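Local structure of NADP-dependent alcohol dehydrogenase (Entamoeba histolytica, 2OUI) at residues G10-I15 and A333-K338; N132-P137 and R301-A306; E225-A230 and V253-P258. The protein catalyses the reversible oxidation of alcohols to the corresponding carbonyl compounds with NADP as the coenzyme, probably using a bound zinc ion. The protein carries 1 engineered substitution. All coordinates share one frame; numbering follows the deposited sequence.

Contact 1 of 3, residues G10-I15 and A333-K338; sequences GRIGWI and ALMLMK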
ATOM      1  N   GLY A  10     -15.326  29.273 -26.180  1.00 29.73           N
ATOM      2  CA  GLY A  10     -14.579  30.292 -26.922  1.00 28.14           C
ATOM      3  C   GLY A  10     -14.819  31.760 -26.575  1.00 26.84           C
ATOM      4  O   GLY A  10     -14.329  32.634 -27.290  1.00 27.50           O
ATOM      5  N   ARG A  11     -15.555  32.048 -25.498  1.00 25.56           N
ATOM      6  CA  ARG A  11     -15.932  33.438 -25.156  1.00 26.00           C
ATOM      7  C   ARG A  11     -15.793  33.717 -23.660  1.00 25.80           C
ATOM      8  O   ARG A  11     -16.332  32.979 -22.833  1.00 26.59           O
ATOM      9  CB  ARG A  11     -17.384  33.754 -25.566  1.00 27.65           C
ATOM     10  CG  ARG A  11     -17.597  34.234 -26.981  1.00 30.58           C
ATOM     11  CD  ARG A  11     -19.046  34.708 -27.236  1.00 29.94           C
ATOM     12  NE  ARG A  11     -20.042  33.822 -26.622  1.00 33.85           N
ATOM     13  CZ  ARG A  11     -20.939  34.200 -25.708  1.00 35.37           C
ATOM     14  NH1 ARG A  11     -20.993  35.458 -25.280  1.00 28.15           N
ATOM     15  NH2 ARG A  11     -21.798  33.310 -25.226  1.00 34.44           N
ATOM     16  N   ILE A  12     -15.077  34.782 -23.308  1.00 24.11           N
ATOM     17  CA  ILE A  12     -14.978  35.194 -21.906  1.00 21.75           C
ATOM     18  C   ILE A  12     -15.285  36.668 -21.781  1.00 21.34           C
ATOM     19  O   ILE A  12     -15.113  37.425 -22.732  1.00 21.18           O
ATOM     20  CB  ILE A  12     -13.585  34.896 -21.252  1.00 20.71           C
ATOM     21  CG1 ILE A  12     -12.476  35.823 -21.799  1.00 21.93           C
ATOM     22  CG2 ILE A  12     -13.213  33.426 -21.374  1.00 19.63           C
ATOM     23  CD1 ILE A  12     -11.092  35.522 -21.128  1.00 24.23           C
ATOM     24  N   GLY A  13     -15.754  37.074 -20.604  1.00 19.79           N
ATOM     25  CA  GLY A  13     -16.017  38.476 -20.339  1.00 20.46           C
ATOM     26  C   GLY A  13     -16.483  38.686 -18.907  1.00 18.96           C
ATOM     27  O   GLY A  13     -16.829  37.737 -18.203  1.00 19.71           O
ATOM     28  N   TRP A  14     -16.477  39.941 -18.477  1.00 19.09           N
ATOM     29  CA  TRP A  14     -16.924  40.298 -17.135  1.00 20.55           C
ATOM     30  C   TRP A  14     -18.448  40.315 -17.059  1.00 20.70           C
ATOM     31  O   TRP A  14     -19.113  40.894 -17.919  1.00 20.49           O
ATOM     32  CB  TRP A  14     -16.345  41.666 -16.734  1.00 19.89           C
ATOM     33  CG  TRP A  14     -14.861  41.585 -16.618  1.00 24.06           C
ATOM     34  CD1 TRP A  14     -13.946  41.793 -17.613  1.00 24.56           C
ATOM     35  CD2 TRP A  14     -14.109  41.189 -15.453  1.00 23.59           C
ATOM     36  NE1 TRP A  14     -12.666  41.581 -17.131  1.00 19.55           N
ATOM     37  CE2 TRP A  14     -12.733  41.209 -15.817  1.00 21.34           C
ATOM     38  CE3 TRP A  14     -14.461  40.859 -14.127  1.00 22.78           C
ATOM     39  CZ2 TRP A  14     -11.698  40.881 -14.910  1.00 21.89           C
ATOM     40  CZ3 TRP A  14     -13.425  40.531 -13.209  1.00 24.29           C
ATOM     41  CH2 TRP A  14     -12.062  40.557 -13.616  1.00 23.30           C
ATOM     42  N   ILE A  15     -18.982  39.691 -16.018  1.00 20.50           N
ATOM     43  CA  ILE A  15     -20.424  39.688 -15.752  1.00 23.70           C
ATOM     44  C   ILE A  15     -20.705  40.063 -14.292  1.00 24.52           C
ATOM     45  O   ILE A  15     -19.791  40.114 -13.464  1.00 26.38           O
ATOM     46  CB  ILE A  15     -21.058  38.294 -16.064  1.00 23.22           C
ATOM     47  CG1 ILE A  15     -20.491  37.217 -15.144  1.00 25.20           C
ATOM     48  CG2 ILE A  15     -20.865  37.934 -17.559  1.00 27.35           C
ATOM     49  CD1 ILE A  15     -21.169  35.856 -15.229  1.00 26.39           C
ATOM     50  N   ALA A 333      -3.980  38.148 -17.385  1.00 22.94           N
ATOM     51  CA  ALA A 333      -3.230  36.998 -16.928  1.00 23.22           C
ATOM     52  C   ALA A 333      -3.745  35.718 -17.586  1.00 25.32           C
ATOM     53  O   ALA A 333      -2.951  34.864 -17.997  1.00 25.39           O
ATOM     54  CB  ALA A 333      -3.292  36.876 -15.422  1.00 25.13           C
ATOM     55  N   LEU A 334      -5.061  35.573 -17.705  1.00 25.82           N
ATOM     56  CA  LEU A 334      -5.592  34.342 -18.311  1.00 27.53           C
ATOM     57  C   LEU A 334      -5.216  34.265 -19.792  1.00 26.45           C
ATOM     58  O   LEU A 334      -4.889  33.193 -20.296  1.00 27.69           O
ATOM     59  CB  LEU A 334      -7.111  34.228 -18.137  1.00 27.99           C
ATOM     60  CG  LEU A 334      -7.798  32.992 -18.741  1.00 26.55           C
ATOM     61  CD1 LEU A 334      -7.250  31.663 -18.194  1.00 21.33           C
ATOM     62  CD2 LEU A 334      -9.318  33.090 -18.545  1.00 28.62           C
ATOM     63  N   MET A 335      -5.240  35.404 -20.469  1.00 27.98           N
ATOM     64  CA  MET A 335      -4.852  35.475 -21.894  1.00 29.52           C
ATOM     65  C   MET A 335      -3.408  35.048 -22.173  1.00 32.18           C
ATOM     66  O   MET A 335      -3.118  34.487 -23.239  1.00 34.49           O
ATOM     67  CB  MET A 335      -5.123  36.856 -22.463  1.00 30.37           C
ATOM     68  CG  MET A 335      -6.601  37.177 -22.629  1.00 35.26           C
ATOM     69  SD  MET A 335      -7.540  35.871 -23.460  1.00 44.22           S
ATOM     70  CE  MET A 335      -8.960  36.812 -23.986  1.00 39.04           C
ATOM     71  N   LEU A 336      -2.517  35.288 -21.208  1.00 31.81           N
ATOM     72  CA  LEU A 336      -1.140  34.778 -21.259  1.00 29.62           C
ATOM     73  C   LEU A 336      -1.090  33.263 -21.282  1.00 29.48           C
ATOM     74  O   LEU A 336      -0.254  32.693 -21.975  1.00 30.02           O
ATOM     75  CB  LEU A 336      -0.315  35.266 -20.056  1.00 29.56           C
ATOM     76  CG  LEU A 336       0.273  36.684 -20.036  1.00 31.35           C
ATOM     77  CD1 LEU A 336       0.955  36.930 -18.685  1.00 28.51           C
ATOM     78  CD2 LEU A 336       1.259  36.862 -21.169  1.00 28.18           C
ATOM     79  N   MET A 337      -1.966  32.615 -20.521  1.00 27.18           N
ATOM     80  CA  MET A 337      -1.972  31.154 -20.438  1.00 31.48           C
ATOM     81  C   MET A 337      -2.418  30.534 -21.752  1.00 32.20           C
ATOM     82  O   MET A 337      -2.043  29.386 -22.076  1.00 33.30           O
ATOM     83  CB  MET A 337      -2.875  30.649 -19.303  1.00 32.21           C
ATOM     84  CG  MET A 337      -2.492  31.147 -17.924  1.00 32.59           C
ATOM     85  SD  MET A 337      -0.779  30.808 -17.475  1.00 34.21           S
ATOM     86  CE  MET A 337      -0.859  29.153 -16.820  1.00 29.59           C
ATOM     87  N   LYS A 338      -3.234  31.296 -22.480  1.00 31.18           N
ATOM     88  CA  LYS A 338      -3.741  30.898 -23.780  1.00 32.91           C
ATOM     89  C   LYS A 338      -2.655  31.111 -24.837  1.00 35.42           C
ATOM     90  O   LYS A 338      -2.364  30.210 -25.621  1.00 35.68           O
ATOM     91  CB  LYS A 338      -4.987  31.710 -24.146  1.00 32.87           C
ATOM     92  CG  LYS A 338      -5.692  31.203 -25.409  1.00 30.26           C
ATOM     93  CD  LYS A 338      -6.497  32.303 -26.086  1.00 40.82           C
ATOM     94  CE  LYS A 338      -7.345  31.753 -27.225  1.00 44.81           C
ATOM     95  NZ  LYS A 338      -6.678  30.639 -27.943  1.00 45.46           N
TER
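The strand residue I12 sends a single methyl, CD1, toward the helix segment 333-338, where it meets two side chains from adjacent helix positions. CD1 of I12 lies 3.8 Å from CE of M335, the two chains reaching for each other end to end, and 4.0 Å from CD2 of L334, whose branch comes in at a slant. Because the delta arm of I12 is fully extended (chi2 180°), its terminal carbon meets the ends of L334 and M335 across a CA-CA separation of 10.1 Å between I12 and L334. The firm side is L334: it is buried, and its side chain lies about 9 Å from the zinc ion. I12 and M335 are only partly covered. M335 bends at chi2 (-48°) to bring its methyl across, and the two residues gain further cover from helix 38-46, with I12 on V44 and M335 on W45. W14 NE1 is hydrogen-bonded to E331 OE1, a polar tie between the same strand and helix. The arrangement belongs to the catalytic domain of zinc-dependent medium-chain alcohol dehydrogenases, here with an outermost strand of the N-terminal antiparallel sheet resting on the helix that connects parallel strands 320-325 and 346-350.

Contact 2 of 3, residues N132-P137 and R301-A306; sequences NLALLP and RMEKLA
A134 presses its methyl against the helix segment 301-306, between the side chains of M302 and E303. Its CB is 3.7 Å from CB of M302, whose thioether end then leads away from the strand. The side chain of E303 can be followed outward from the helix. Its CB stays beside the helix, farther from A134 than the next carbon; CG, anti to the carbonyl carbon of E303 (chi1 -65°), approaches A134 CB to 3.8 Å. From CG the chain runs on extended, so the carboxylate passes beyond the methyl. OE1 is the oxygen farther from 132-137, while OE2 makes a salt bridge with R299 NH1 and accepts a 2.7 Å hydrogen bond from a water. That water in turn accepts from the backbone N of L135 at 2.9 Å, and so links helix and strand where A134 and L136 instead pair with strand 80-83. Farther along, P137 CG rests on A306 CB at 4.3 Å, a looser apolar touch. The chemistry is thus aliphatic packing with a polar, water-bridged margin: the water supplies the L135 amide with an acceptor, and R299, together with the water, would be expected to favour the ionised form of E303.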
ATOM      1  N   ASN A 132     -11.992  23.059   4.435  1.00 21.03           N
ATOM      2  CA  ASN A 132     -11.394  23.383   3.155  1.00 22.28           C
ATOM      3  C   ASN A 132     -10.480  24.610   3.067  1.00 24.79           C
ATOM      4  O   ASN A 132      -9.895  24.834   2.021  1.00 24.72           O
ATOM      5  CB  ASN A 132     -12.487  23.471   2.082  1.00 22.07           C
ATOM      6  CG  ASN A 132     -13.003  22.111   1.709  1.00 23.58           C
ATOM      7  OD1 ASN A 132     -12.226  21.163   1.661  1.00 24.02           O
ATOM      8  ND2 ASN A 132     -14.311  21.991   1.484  1.00 21.39           N
ATOM      9  N   LEU A 133     -10.355  25.394   4.140  1.00 21.63           N
ATOM     10  CA  LEU A 133      -9.472  26.573   4.111  1.00 21.46           C
ATOM     11  C   LEU A 133      -8.337  26.480   5.153  1.00 22.98           C
ATOM     12  O   LEU A 133      -8.594  26.210   6.330  1.00 22.63           O
ATOM     13  CB  LEU A 133     -10.293  27.843   4.365  1.00 23.15           C
ATOM     14  CG  LEU A 133     -11.289  28.180   3.236  1.00 23.24           C
ATOM     15  CD1 LEU A 133     -12.146  29.371   3.627  1.00 24.37           C
ATOM     16  CD2 LEU A 133     -10.580  28.412   1.901  1.00 27.36           C
ATOM     17  N   ALA A 134      -7.098  26.687   4.697  1.00 23.31           N
ATOM     18  CA  ALA A 134      -5.931  26.695   5.582  1.00 21.58           C
ATOM     19  C   ALA A 134      -5.623  28.139   5.885  1.00 23.32           C
ATOM     20  O   ALA A 134      -5.679  28.987   4.992  1.00 23.12           O
ATOM     21  CB  ALA A 134      -4.724  26.044   4.884  1.00 20.93           C
ATOM     22  N   LEU A 135      -5.287  28.439   7.130  1.00 23.15           N
ATOM     23  CA  LEU A 135      -4.775  29.785   7.424  1.00 21.47           C
ATOM     24  C   LEU A 135      -3.441  30.050   6.712  1.00 24.67           C
ATOM     25  O   LEU A 135      -2.593  29.163   6.651  1.00 25.48           O
ATOM     26  CB  LEU A 135      -4.638  29.995   8.946  1.00 22.60           C
ATOM     27  CG  LEU A 135      -5.942  30.030   9.773  1.00 27.21           C
ATOM     28  CD1 LEU A 135      -5.608  30.188  11.257  1.00 32.05           C
ATOM     29  CD2 LEU A 135      -6.930  31.119   9.304  1.00 27.28           C
ATOM     30  N   LEU A 136      -3.260  31.261   6.167  1.00 24.62           N
ATOM     31  CA  LEU A 136      -2.004  31.660   5.523  1.00 24.43           C
ATOM     32  C   LEU A 136      -0.914  31.861   6.584  1.00 24.14           C
ATOM     33  O   LEU A 136      -1.052  32.738   7.427  1.00 22.40           O
ATOM     34  CB  LEU A 136      -2.195  32.958   4.728  1.00 24.71           C
ATOM     35  CG  LEU A 136      -0.966  33.566   4.017  1.00 24.95           C
ATOM     36  CD1 LEU A 136      -0.397  32.656   2.920  1.00 23.13           C
ATOM     37  CD2 LEU A 136      -1.285  34.963   3.466  1.00 24.71           C
ATOM     38  N   PRO A 137       0.156  31.047   6.558  1.00 24.81           N
ATOM     39  CA  PRO A 137       1.235  31.258   7.534  1.00 27.16           C
ATOM     40  C   PRO A 137       1.875  32.640   7.367  1.00 29.17           C
ATOM     41  O   PRO A 137       2.045  33.111   6.235  1.00 30.55           O
ATOM     42  CB  PRO A 137       2.231  30.154   7.190  1.00 25.72           C
ATOM     43  CG  PRO A 137       1.364  29.081   6.523  1.00 26.18           C
ATOM     44  CD  PRO A 137       0.427  29.891   5.687  1.00 25.49           C
ATOM     45  N   ARG A 301      -4.125  19.181   3.088  1.00 22.42           N
ATOM     46  CA  ARG A 301      -3.221  19.182   1.948  1.00 22.72           C
ATOM     47  C   ARG A 301      -2.464  20.515   1.848  1.00 25.87           C
ATOM     48  O   ARG A 301      -1.249  20.547   1.673  1.00 26.09           O
ATOM     49  CB  ARG A 301      -4.028  18.916   0.661  1.00 23.78           C
ATOM     50  CG  ARG A 301      -3.206  18.843  -0.643  1.00 24.55           C
ATOM     51  CD  ARG A 301      -2.267  17.623  -0.631  1.00 25.29           C
ATOM     52  NE  ARG A 301      -1.642  17.410  -1.944  1.00 23.45           N
ATOM     53  CZ  ARG A 301      -0.884  16.369  -2.262  1.00 26.77           C
ATOM     54  NH1 ARG A 301      -0.631  15.399  -1.374  1.00 27.29           N
ATOM     55  NH2 ARG A 301      -0.398  16.287  -3.478  1.00 24.86           N
ATOM     56  N   MET A 302      -3.193  21.623   1.985  1.00 23.53           N
ATOM     57  CA  MET A 302      -2.558  22.952   1.950  1.00 23.78           C
ATOM     58  C   MET A 302      -1.593  23.156   3.094  1.00 22.32           C
ATOM     59  O   MET A 302      -0.511  23.713   2.892  1.00 23.99           O
ATOM     60  CB  MET A 302      -3.615  24.062   1.955  1.00 23.54           C
ATOM     61  CG  MET A 302      -4.520  24.072   0.720  1.00 24.31           C
ATOM     62  SD  MET A 302      -3.671  24.346  -0.872  1.00 24.32           S
ATOM     63  CE  MET A 302      -3.503  22.643  -1.511  1.00 22.46           C
ATOM     64  N   GLU A 303      -1.976  22.743   4.301  1.00 22.67           N
ATOM     65  CA  GLU A 303      -1.123  22.959   5.485  1.00 24.43           C
ATOM     66  C   GLU A 303       0.188  22.176   5.386  1.00 25.44           C
ATOM     67  O   GLU A 303       1.242  22.709   5.746  1.00 25.34           O
ATOM     68  CB  GLU A 303      -1.867  22.560   6.758  1.00 23.46           C
ATOM     69  CG  GLU A 303      -3.071  23.412   7.072  1.00 26.77           C
ATOM     70  CD  GLU A 303      -3.883  22.867   8.254  1.00 31.32           C
ATOM     71  OE1 GLU A 303      -3.554  21.766   8.771  1.00 34.67           O
ATOM     72  OE2 GLU A 303      -4.846  23.556   8.660  1.00 34.12           O
ATOM     73  N   LYS A 304       0.101  20.922   4.911  1.00 24.82           N
ATOM     74  CA  LYS A 304       1.271  20.037   4.710  1.00 26.63           C
ATOM     75  C   LYS A 304       2.238  20.656   3.723  1.00 25.86           C
ATOM     76  O   LYS A 304       3.435  20.776   4.009  1.00 24.92           O
ATOM     77  CB  LYS A 304       0.866  18.668   4.146  1.00 27.07           C
ATOM     78  CG  LYS A 304      -0.175  17.909   4.946  1.00 36.13           C
ATOM     79  CD  LYS A 304       0.355  17.447   6.225  1.00 43.54           C
ATOM     80  CE  LYS A 304       0.877  16.049   6.097  1.00 44.23           C
ATOM     81  NZ  LYS A 304       1.053  15.605   7.502  1.00 38.98           N
ATOM     82  N   LEU A 305       1.712  21.039   2.555  1.00 22.63           N
ATOM     83  CA  LEU A 305       2.550  21.605   1.484  1.00 23.41           C
ATOM     84  C   LEU A 305       3.128  22.959   1.921  1.00 23.40           C
ATOM     85  O   LEU A 305       4.319  23.239   1.720  1.00 24.47           O
ATOM     86  CB  LEU A 305       1.733  21.741   0.199  1.00 23.16           C
ATOM     87  CG  LEU A 305       1.306  20.379  -0.384  1.00 25.94           C
ATOM     88  CD1 LEU A 305       0.512  20.606  -1.643  1.00 27.15           C
ATOM     89  CD2 LEU A 305       2.534  19.529  -0.670  1.00 30.52           C
ATOM     90  N   ALA A 306       2.305  23.770   2.571  1.00 24.24           N
ATOM     91  CA  ALA A 306       2.766  25.067   3.065  1.00 24.52           C
ATOM     92  C   ALA A 306       3.933  24.914   4.037  1.00 25.12           C
ATOM     93  O   ALA A 306       4.801  25.810   4.140  1.00 23.72           O
ATOM     94  CB  ALA A 306       1.631  25.859   3.733  1.00 24.85           C
TER
HETATM   95  O   HOH W   1      -4.982  26.198   8.933  1.00 25.83           O

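Contact 3 of 3, residues E225-A230 and V253-P258; sequences EQILKA and VKMIKP
The backbone O of I227 is hydrogen-bonded by T231 OG1, which also reaches L228 O weakly; I227 and L228 are the residues that meet K254 and M255. Across the contact itself the touching is van der Waals, mostly apolar. CD1 of I227 sits against the bent end of M255, 3.8 Å from its CE and 3.9 Å from its SD, and the two chains lie at an angle rather than side by side. Closer to the backbones, I227 CG2 is 4.2 Å from M255 CB. With CG placed between its backbone N and carbonyl carbon (chi1 70°) and the methyl folded at chi3 (67°), M255 turns its thioether toward I227. L228 covers the outer flank, its CD2 4.0 Å from K254 O and 4.4 Å from M255 CA, while the K254 ammonium leads away. Underneath, I227 and M255 both rest on C171, and I227 also touches V236. Beyond the helix, K257 NZ forms salt bridges with D237 and with E93 of the third subunit. Two helices packed next to each other on one face of a parallel sheet, one leading into strand 236-241 and the other leaving it, are the successive beta-alpha-beta crossovers of a Rossmann fold.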
ATOM      1  N   GLU A 225      13.757   7.703 -27.682  1.00 23.21           N
ATOM      2  CA  GLU A 225      15.084   7.248 -28.077  1.00 24.94           C
ATOM      3  C   GLU A 225      16.172   7.899 -27.210  1.00 24.02           C
ATOM      4  O   GLU A 225      17.117   7.237 -26.774  1.00 22.15           O
ATOM      5  CB  GLU A 225      15.324   7.517 -29.561  1.00 25.53           C
ATOM      6  CG  GLU A 225      14.385   6.752 -30.499  1.00 36.40           C
ATOM      7  CD  GLU A 225      14.643   5.235 -30.539  1.00 51.43           C
ATOM      8  OE1 GLU A 225      15.822   4.807 -30.611  1.00 55.84           O
ATOM      9  OE2 GLU A 225      13.651   4.471 -30.518  1.00 55.17           O
ATOM     10  N   GLN A 226      16.025   9.191 -26.925  1.00 21.91           N
ATOM     11  CA  GLN A 226      17.002   9.893 -26.098  1.00 22.90           C
ATOM     12  C   GLN A 226      17.118   9.298 -24.689  1.00 23.67           C
ATOM     13  O   GLN A 226      18.224   9.154 -24.149  1.00 25.30           O
ATOM     14  CB  GLN A 226      16.615  11.366 -25.978  1.00 20.91           C
ATOM     15  CG  GLN A 226      16.948  12.235 -27.179  1.00 22.01           C
ATOM     16  CD  GLN A 226      16.786  13.711 -26.832  1.00 30.07           C
ATOM     17  OE1 GLN A 226      15.908  14.410 -27.363  1.00 28.15           O
ATOM     18  NE2 GLN A 226      17.607  14.181 -25.911  1.00 20.74           N
ATOM     19  N   ILE A 227      15.974   8.992 -24.090  1.00 23.55           N
ATOM     20  CA  ILE A 227      15.933   8.454 -22.726  1.00 24.04           C
ATOM     21  C   ILE A 227      16.407   6.999 -22.703  1.00 26.86           C
ATOM     22  O   ILE A 227      17.108   6.588 -21.769  1.00 26.34           O
ATOM     23  CB  ILE A 227      14.533   8.632 -22.091  1.00 23.59           C
ATOM     24  CG1 ILE A 227      14.365  10.112 -21.704  1.00 27.38           C
ATOM     25  CG2 ILE A 227      14.358   7.710 -20.859  1.00 23.64           C
ATOM     26  CD1 ILE A 227      12.960  10.575 -21.606  1.00 28.79           C
ATOM     27  N   LEU A 228      16.045   6.231 -23.728  1.00 26.97           N
ATOM     28  CA  LEU A 228      16.558   4.859 -23.836  1.00 27.31           C
ATOM     29  C   LEU A 228      18.062   4.825 -24.048  1.00 28.48           C
ATOM     30  O   LEU A 228      18.756   3.992 -23.464  1.00 32.80           O
ATOM     31  CB  LEU A 228      15.852   4.098 -24.944  1.00 29.00           C
ATOM     32  CG  LEU A 228      14.381   3.768 -24.680  1.00 30.59           C
ATOM     33  CD1 LEU A 228      13.771   3.118 -25.924  1.00 26.82           C
ATOM     34  CD2 LEU A 228      14.201   2.879 -23.438  1.00 32.96           C
ATOM     35  N   LYS A 229      18.582   5.722 -24.875  1.00 29.14           N
ATOM     36  CA  LYS A 229      20.023   5.858 -25.015  1.00 30.75           C
ATOM     37  C   LYS A 229      20.680   6.247 -23.696  1.00 31.20           C
ATOM     38  O   LYS A 229      21.729   5.699 -23.348  1.00 30.72           O
ATOM     39  CB  LYS A 229      20.390   6.859 -26.110  1.00 28.91           C
ATOM     40  CG  LYS A 229      20.581   6.207 -27.454  1.00 39.77           C
ATOM     41  CD  LYS A 229      20.194   7.117 -28.605  1.00 51.46           C
ATOM     42  CE  LYS A 229      19.881   6.276 -29.846  1.00 57.13           C
ATOM     43  NZ  LYS A 229      19.448   7.082 -31.024  1.00 56.55           N
ATOM     44  N   ALA A 230      20.076   7.189 -22.974  1.00 28.78           N
ATOM     45  CA  ALA A 230      20.660   7.685 -21.729  1.00 30.66           C
ATOM     46  C   ALA A 230      20.662   6.626 -20.628  1.00 30.86           C
ATOM     47  O   ALA A 230      21.428   6.736 -19.670  1.00 35.41           O
ATOM     48  CB  ALA A 230      19.945   8.956 -21.237  1.00 28.90           C
ATOM     49  N   VAL A 253       4.960   4.733 -21.774  1.00 22.81           N
ATOM     50  CA  VAL A 253       4.987   3.279 -21.727  1.00 22.14           C
ATOM     51  C   VAL A 253       6.258   2.770 -22.412  1.00 24.00           C
ATOM     52  O   VAL A 253       6.830   1.769 -21.982  1.00 23.76           O
ATOM     53  CB  VAL A 253       3.744   2.675 -22.434  1.00 23.06           C
ATOM     54  CG1 VAL A 253       3.904   1.151 -22.682  1.00 22.27           C
ATOM     55  CG2 VAL A 253       2.464   3.019 -21.662  1.00 21.26           C
ATOM     56  N   LYS A 254       6.701   3.453 -23.473  1.00 22.98           N
ATOM     57  CA  LYS A 254       7.876   2.968 -24.220  1.00 24.07           C
ATOM     58  C   LYS A 254       9.198   3.235 -23.487  1.00 23.70           C
ATOM     59  O   LYS A 254      10.192   2.539 -23.719  1.00 26.19           O
ATOM     60  CB  LYS A 254       7.919   3.545 -25.634  1.00 23.65           C
ATOM     61  CG  LYS A 254       6.749   3.079 -26.540  1.00 24.91           C
ATOM     62  CD  LYS A 254       6.728   3.843 -27.858  1.00 29.76           C
ATOM     63  CE  LYS A 254       5.524   3.422 -28.681  1.00 34.32           C
ATOM     64  NZ  LYS A 254       5.505   4.058 -30.045  1.00 37.62           N
ATOM     65  N   MET A 255       9.219   4.233 -22.607  1.00 21.59           N
ATOM     66  CA  MET A 255      10.471   4.567 -21.915  1.00 21.95           C
ATOM     67  C   MET A 255      10.595   3.948 -20.523  1.00 22.47           C
ATOM     68  O   MET A 255      11.674   4.038 -19.917  1.00 24.67           O
ATOM     69  CB  MET A 255      10.624   6.084 -21.774  1.00 22.86           C
ATOM     70  CG  MET A 255       9.641   6.640 -20.796  1.00 20.66           C
ATOM     71  SD  MET A 255       9.946   8.413 -20.530  1.00 26.06           S
ATOM     72  CE  MET A 255       9.514   9.105 -22.145  1.00 21.26           C
ATOM     73  N   ILE A 256       9.523   3.318 -20.037  1.00 20.47           N
ATOM     74  CA  ILE A 256       9.458   2.846 -18.655  1.00 19.59           C
ATOM     75  C   ILE A 256       9.735   1.349 -18.537  1.00 19.77           C
ATOM     76  O   ILE A 256       9.374   0.559 -19.430  1.00 21.21           O
ATOM     77  CB  ILE A 256       8.106   3.220 -17.988  1.00 21.58           C
ATOM     78  CG1 ILE A 256       8.245   3.306 -16.454  1.00 22.81           C
ATOM     79  CG2 ILE A 256       6.972   2.287 -18.429  1.00 20.25           C
ATOM     80  CD1 ILE A 256       6.973   3.821 -15.763  1.00 20.97           C
ATOM     81  N   LYS A 257      10.402   0.956 -17.455  1.00 19.35           N
ATOM     82  CA  LYS A 257      10.658  -0.474 -17.199  1.00 21.43           C
ATOM     83  C   LYS A 257       9.342  -1.203 -16.910  1.00 21.65           C
ATOM     84  O   LYS A 257       8.375  -0.561 -16.467  1.00 21.83           O
ATOM     85  CB  LYS A 257      11.512  -0.587 -15.927  1.00 19.95           C
ATOM     86  CG  LYS A 257      12.930  -0.086 -16.080  1.00 24.06           C
ATOM     87  CD  LYS A 257      13.650  -0.134 -14.721  1.00 26.63           C
ATOM     88  CE  LYS A 257      15.121   0.234 -14.857  1.00 27.00           C
ATOM     89  NZ  LYS A 257      15.738   0.195 -13.490  1.00 35.67           N
ATOM     90  N   PRO A 258       9.321  -2.549 -17.041  1.00 21.99           N
ATOM     91  CA  PRO A 258       8.164  -3.291 -16.543  1.00 22.64           C
ATOM     92  C   PRO A 258       8.145  -3.264 -15.019  1.00 22.31           C
ATOM     93  O   PRO A 258       9.203  -3.104 -14.395  1.00 23.30           O
ATOM     94  CB  PRO A 258       8.444  -4.724 -17.010  1.00 22.26           C
ATOM     95  CG  PRO A 258       9.958  -4.807 -17.066  1.00 23.25           C
ATOM     96  CD  PRO A 258      10.343  -3.455 -17.618  1.00 24.12           C
TER

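In the fold
Along the chain the three contacts are nested: the segments of contact 3 fall inside the loop closed by contact 2, which itself falls inside the loop closed by contact 1. None touches another. Contact 1 and contact 2 are the nearer pair, with centres 28 Å apart; contact 3 lies 38 Å from contact 1 and 37 Å from contact 2, across the chain's centre from the latter. Contacts 1 and 2 bring late helices, 329-339 and 298-310, back to strands from the first 135 residues, so the two ends of the chain jointly build the zinc-bearing part. Contact 3 joins helices 223-230 and 248-255 within the inserted Rossmann-type domain, which probably binds NADP, and it borders a subunit interface of the tetramer.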